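Local structure of DNA repair protein XRCC1 (Homo sapiens, 3LQC) at residues H56-G61 / E85-T90. The protein acts as a scaffold in DNA single-strand break repair, assembling repair complexes and binding poly-ADP-ribose chains, including those on auto-modified PARP1, whose activity it limits. Residues are numbered along the deposited sequence; the frame is centred on the assembly and turned at random. Where two conformers were deposited one is given.
Sequences HSVDIG and EVLLVT
Ile60 carries CG1 anti to its carbonyl carbon (chi1 -65°) and CD1 anti to CA (chi2 178°), an extended arm, while Leu88, its CG anti to the backbone N (chi1 172°), directs its branch toward 56-61, where CD2 makes the contact. The two side chains reach toward each other tip to tip, and Ile60 CD1 lies 3.6 Å from Leu88 CD2, a close methyl-methyl contact; Leu88 was modelled in two conformers, and this holds for the one described. The second pair is looser: Val58 CG2 and Leu87 CD2 are 4.2 Å apart. No hydrogen bond crosses between 56-61 and 85-90, and the nearest CA atoms, Val58 CA and Leu88 CA, stand 8.1 Å apart, so side chains alone bridge the gap. Consecutive Leu87 and Leu88 both point toward 56-61; the chain turns a corner here, and their shared facing of Val70 fits a classic beta bulge. Val147 and Phe149 also pack on Val58, and Phe111 on Leu88, extending the apolar layer. All four touching residues are buried, and strands 57-63 and 85-92 belong to separate sheets, as expected for the hydrophobic core between the facing sheets of the XRCC1 N-terminal domain, a beta sandwich.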
loop_
_atom_site.group_PDB
_atom_site.type_symbol
_atom_site.label_atom_id
_atom_site.label_comp_id
_atom_site.label_asym_id
_atom_site.label_seq_id
_atom_site.Cartn_x
_atom_site.Cartn_y
_atom_site.Cartn_z
ATOM N N HIS A 56 -11.029 -22.790 -8.769
ATOM C CA HIS A 56 -11.415 -21.798 -9.763
ATOM C C HIS A 56 -11.404 -20.394 -9.165
ATOM O O HIS A 56 -10.754 -19.479 -9.684
ATOM C CB HIS A 56 -12.809 -22.143 -10.308
ATOM C CG HIS A 56 -13.380 -21.104 -11.218
ATOM N ND1 HIS A 56 -14.344 -20.206 -10.810
ATOM C CD2 HIS A 56 -13.126 -20.819 -12.518
ATOM C CE1 HIS A 56 -14.658 -19.411 -11.819
ATOM N NE2 HIS A 56 -13.934 -19.762 -12.868
ATOM N N SER A 57 -12.130 -20.244 -8.062
ATOM C CA SER A 57 -12.281 -18.963 -7.396
ATOM C C SER A 57 -12.538 -19.189 -5.907
ATOM O O SER A 57 -12.809 -20.313 -5.485
ATOM C CB SER A 57 -13.438 -18.184 -8.020
ATOM O OG SER A 57 -14.641 -18.932 -7.961
ATOM N N VAL A 58 -12.463 -18.116 -5.121
ATOM C CA VAL A 58 -12.562 -18.211 -3.670
ATOM C C VAL A 58 -13.422 -17.099 -3.078
ATOM O O VAL A 58 -13.188 -15.924 -3.345
ATOM C CB VAL A 58 -11.167 -18.131 -3.019
ATOM C CG1 VAL A 58 -11.277 -18.298 -1.510
ATOM C CG2 VAL A 58 -10.241 -19.182 -3.607
ATOM N N ASP A 59 -14.417 -17.473 -2.279
ATOM C CA ASP A 59 -15.243 -16.501 -1.567
ATOM C C ASP A 59 -14.907 -16.566 -0.081
ATOM O O ASP A 59 -14.856 -17.647 0.504
ATOM C CB ASP A 59 -16.736 -16.784 -1.759
ATOM C CG ASP A 59 -17.149 -16.816 -3.222
ATOM O OD1 ASP A 59 -16.449 -16.208 -4.071
ATOM O OD2 ASP A 59 -18.188 -17.447 -3.519
ATOM N N ILE A 60 -14.688 -15.406 0.527
ATOM C CA ILE A 60 -14.249 -15.340 1.910
ATOM C C ILE A 60 -15.141 -14.413 2.719
ATOM O O ILE A 60 -15.376 -13.271 2.334
ATOM C CB ILE A 60 -12.798 -14.851 2.000
ATOM C CG1 ILE A 60 -11.870 -15.873 1.350
ATOM C CG2 ILE A 60 -12.401 -14.597 3.449
ATOM C CD1 ILE A 60 -10.437 -15.468 1.352
ATOM N N GLY A 61 -15.645 -14.923 3.836
ATOM C CA GLY A 61 -16.452 -14.130 4.739
ATOM C C GLY A 61 -15.679 -13.882 6.014
ATOM O O GLY A 61 -15.411 -14.812 6.772
ATOM N N GLU A 85 2.432 -22.501 -2.082
ATOM C CA GLU A 85 2.356 -21.531 -3.145
ATOM C C GLU A 85 1.168 -20.638 -2.814
ATOM O O GLU A 85 0.149 -21.126 -2.332
ATOM C CB GLU A 85 2.129 -22.270 -4.464
ATOM C CG GLU A 85 2.908 -21.709 -5.632
ATOM C CD GLU A 85 4.365 -21.469 -5.299
ATOM O OE1 GLU A 85 5.089 -22.444 -5.003
ATOM O OE2 GLU A 85 4.787 -20.294 -5.340
ATOM N N VAL A 86 1.291 -19.334 -3.044
ATOM C CA VAL A 86 0.161 -18.440 -2.803
ATOM C C VAL A 86 -0.924 -18.616 -3.861
ATOM O O VAL A 86 -0.663 -18.563 -5.062
ATOM C CB VAL A 86 0.573 -16.948 -2.741
ATOM C CG1 VAL A 86 -0.648 -16.075 -2.549
ATOM C CG2 VAL A 86 1.548 -16.714 -1.616
ATOM N N LEU A 87 -2.145 -18.829 -3.400
ATOM C CA LEU A 87 -3.285 -18.858 -4.287
ATOM C C LEU A 87 -3.957 -17.488 -4.267
ATOM O O LEU A 87 -4.079 -16.826 -5.295
ATOM C CB LEU A 87 -4.270 -19.943 -3.856
ATOM C CG LEU A 87 -5.426 -20.072 -4.831
ATOM C CD1 LEU A 87 -4.880 -20.566 -6.150
ATOM C CD2 LEU A 87 -6.486 -21.000 -4.283
ATOM N N LEU A 88 -4.404 -17.067 -3.088
ATOM C CA LEU A 88 -4.933 -15.718 -2.926
ATOM C C LEU A 88 -3.984 -14.912 -2.064
ATOM O O LEU A 88 -3.774 -15.214 -0.890
ATOM C CB LEU A 88 -6.332 -15.713 -2.302
ATOM C CG LEU A 88 -6.829 -14.305 -1.943
ATOM C CD1 LEU A 88 -6.962 -13.453 -3.183
ATOM C CD2 LEU A 88 -8.134 -14.347 -1.193
ATOM N N VAL A 89 -3.415 -13.880 -2.662
ATOM C CA VAL A 89 -2.467 -13.027 -1.982
ATOM C C VAL A 89 -3.104 -12.377 -0.743
ATOM O O VAL A 89 -4.319 -12.190 -0.684
ATOM C CB VAL A 89 -1.938 -11.975 -2.967
ATOM C CG1 VAL A 89 -2.726 -10.669 -2.854
ATOM C CG2 VAL A 89 -0.461 -11.765 -2.752
ATOM N N THR A 90 -2.289 -12.063 0.258
ATOM C CA THR A 90 -2.796 -11.458 1.494
ATOM C C THR A 90 -3.688 -10.241 1.215
ATOM O O THR A 90 -3.252 -9.243 0.647
ATOM C CB THR A 90 -1.659 -11.043 2.435
ATOM O OG1 THR A 90 -0.781 -12.155 2.651
ATOM C CG2 THR A 90 -2.231 -10.582 3.777
#